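Local coordinates for protein PrgB (Enterococcus faecalis, PDB 6EVU) that promotes cell aggregation, biofilm formation and conjugation by binding and compacting DNA, here represented by its adhesin domain, at residues G274-N277 with G278-F282. Sequence-based numbering, arbitrary orientation.
Sequences GLAN and GRISF
The carbonyl oxygen of Gly278 comes back over the methyl of Ala276, with O 3.4 Å from Ala276 CB, a van der Waals contact and not a hydrogen bond. It illustrates how a chain can leave one β-sheet and enter another without the two strands pairing: no backbone hydrogen bond joins 274-277 to 278-282, and side chains meet across the bend instead. Asn277 starts the turn, with psi near 34° breaking the extended course of the strand, and Gly278 then runs almost fully stretched, phi -179°. Beyond it, Ile280 completes the inner side of the corner: its CG1 methylene lies 4.0 Å from Ala276 CB. The first torsion of Ile280, chi1 -69°, sets CG1 anti to the carbonyl carbon and CG2 anti to the backbone N; the CG2 methyl meets the edge of the Phe282 ring in its plane, Ile280 CG2 lying 3.9 Å from Phe282 CE1. Ile280 thus joins two neighbours, one on each branch, and its surroundings are apolar and aromatic, with Phe193, Tyr195, Phe177 and Phe304 also against it.

The polar partners lie outside the two segments. Asn221 bonds to the outgoing chain with both ends of its amide, ND2 to Arg279 O just beyond the bend and OD1 accepting from Ser281 N in the strand, which ties the bend to strand 221-225. Arg279 turns its CB away from 274-277, and its NH2 forms a salt bridge with Glu184.

Strand 272-276 is the middle of a three-stranded antiparallel sheet, whereas strand 280-287 pairs with 169-179 and 211-215 in the large antiparallel sheet. Strands joined by a short bend, in different sheets and facing each other through side chains, make a β-arch, here within the glucan-binding protein C region of this antigen I/II family adhesin.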
ATOM      1  N   GLY A 274      -3.053 -11.172   0.140  1.00 34.91           N
ATOM      2  CA  GLY A 274      -4.217 -10.928   0.971  1.00 38.60           C
ATOM      3  C   GLY A 274      -5.407 -11.747   0.495  1.00 36.10           C
ATOM      4  O   GLY A 274      -5.670 -11.843  -0.713  1.00 36.49           O
ATOM      5  N   LEU A 275      -6.089 -12.380   1.450  1.00 35.97           N
ATOM      6  CA  LEU A 275      -7.272 -13.203   1.187  1.00 37.54           C
ATOM      7  C   LEU A 275      -8.430 -12.640   1.996  1.00 43.17           C
ATOM      8  O   LEU A 275      -8.267 -12.342   3.188  1.00 41.48           O
ATOM      9  CB  LEU A 275      -7.045 -14.701   1.529  1.00 41.02           C
ATOM     10  CG  LEU A 275      -6.229 -15.375   0.416  1.00 50.99           C
ATOM     11  CD1 LEU A 275      -5.562 -16.689   0.842  1.00 60.43           C
ATOM     12  CD2 LEU A 275      -7.083 -15.558  -0.814  1.00 44.05           C
ATOM     13  N   ALA A 276      -9.580 -12.439   1.352  1.00 39.58           N
ATOM     14  CA  ALA A 276     -10.729 -11.849   2.038  1.00 37.77           C
ATOM     15  C   ALA A 276     -11.985 -12.677   1.761  1.00 40.71           C
ATOM     16  O   ALA A 276     -12.434 -12.765   0.614  1.00 41.65           O
ATOM     17  CB  ALA A 276     -10.953 -10.390   1.628  1.00 39.67           C
ATOM     18  N   ASN A 277     -12.574 -13.259   2.817  1.00 37.18           N
ATOM     19  CA  ASN A 277     -13.910 -13.850   2.711  1.00 39.98           C
ATOM     20  C   ASN A 277     -14.993 -12.813   3.001  1.00 43.65           C
ATOM     21  O   ASN A 277     -16.001 -13.112   3.626  1.00 54.32           O
ATOM     22  CB  ASN A 277     -14.044 -15.060   3.650  1.00 41.50           C
ATOM     23  CG  ASN A 277     -13.023 -16.155   3.354  1.00 60.49           C
ATOM     24  OD1 ASN A 277     -13.143 -16.876   2.356  1.00 71.06           O
ATOM     25  ND2 ASN A 277     -12.023 -16.294   4.226  1.00 66.06           N
ATOM     26  N   GLY A 278     -14.760 -11.567   2.618  1.00 38.86           N
ATOM     27  CA  GLY A 278     -15.643 -10.458   2.944  1.00 34.74           C
ATOM     28  C   GLY A 278     -15.041  -9.214   2.305  1.00 34.83           C
ATOM     29  O   GLY A 278     -14.166  -9.321   1.450  1.00 36.80           O
ATOM     30  N   ARG A 279     -15.524  -8.034   2.719  1.00 33.25           N
ATOM     31  CA  ARG A 279     -14.967  -6.764   2.267  1.00 31.35           C
ATOM     32  C   ARG A 279     -13.469  -6.678   2.562  1.00 28.51           C
ATOM     33  O   ARG A 279     -13.018  -6.992   3.679  1.00 31.76           O
ATOM     34  CB  ARG A 279     -15.723  -5.612   2.973  1.00 29.99           C
ATOM     35  CG  ARG A 279     -15.404  -4.206   2.360  1.00 29.10           C
ATOM     36  CD  ARG A 279     -16.265  -3.107   3.022  1.00 31.84           C
ATOM     37  NE  ARG A 279     -17.699  -3.279   2.765  1.00 30.92           N
ATOM     38  CZ  ARG A 279     -18.658  -3.218   3.668  1.00 35.44           C
ATOM     39  NH1 ARG A 279     -18.383  -3.021   4.967  1.00 34.80           N
ATOM     40  NH2 ARG A 279     -19.911  -3.374   3.268  1.00 38.22           N
ATOM     41  N   ILE A 280     -12.704  -6.255   1.564  1.00 29.40           N
ATOM     42  CA  ILE A 280     -11.261  -6.055   1.710  1.00 29.04           C
ATOM     43  C   ILE A 280     -10.972  -4.914   2.669  1.00 29.51           C
ATOM     44  O   ILE A 280     -11.473  -3.797   2.499  1.00 29.07           O
ATOM     45  CB  ILE A 280     -10.627  -5.743   0.347  1.00 26.83           C
ATOM     46  CG1 ILE A 280     -10.694  -7.004  -0.531  1.00 27.25           C
ATOM     47  CG2 ILE A 280      -9.181  -5.240   0.520  1.00 30.79           C
ATOM     48  CD1 ILE A 280     -10.136  -6.745  -1.937  1.00 32.04           C
ATOM     49  N   SER A 281     -10.082  -5.150   3.613  1.00 27.03           N
ATOM     50  CA  SER A 281      -9.694  -4.062   4.531  1.00 26.66           C
ATOM     51  C   SER A 281      -8.409  -4.457   5.236  1.00 26.81           C
ATOM     52  O   SER A 281      -8.304  -5.585   5.714  1.00 28.70           O
ATOM     53  CB  SER A 281     -10.779  -3.823   5.553  1.00 30.81           C
ATOM     54  OG  SER A 281     -10.466  -2.676   6.358  1.00 31.50           O
ATOM     55  N   PHE A 282      -7.425  -3.572   5.258  1.00 25.16           N
ATOM     56  CA  PHE A 282      -6.125  -3.903   5.845  1.00 28.41           C
ATOM     57  C   PHE A 282      -5.385  -2.584   6.009  1.00 29.89           C
ATOM     58  O   PHE A 282      -5.861  -1.532   5.550  1.00 26.79           O
ATOM     59  CB  PHE A 282      -5.333  -4.876   4.963  1.00 31.79           C
ATOM     60  CG  PHE A 282      -5.018  -4.307   3.603  1.00 29.39           C
ATOM     61  CD1 PHE A 282      -5.948  -4.336   2.582  1.00 28.18           C
ATOM     62  CD2 PHE A 282      -3.765  -3.703   3.378  1.00 28.39           C
ATOM     63  CE1 PHE A 282      -5.686  -3.748   1.351  1.00 26.80           C
ATOM     64  CE2 PHE A 282      -3.463  -3.119   2.147  1.00 28.29           C
ATOM     65  CZ  PHE A 282      -4.432  -3.129   1.128  1.00 28.49           C
TER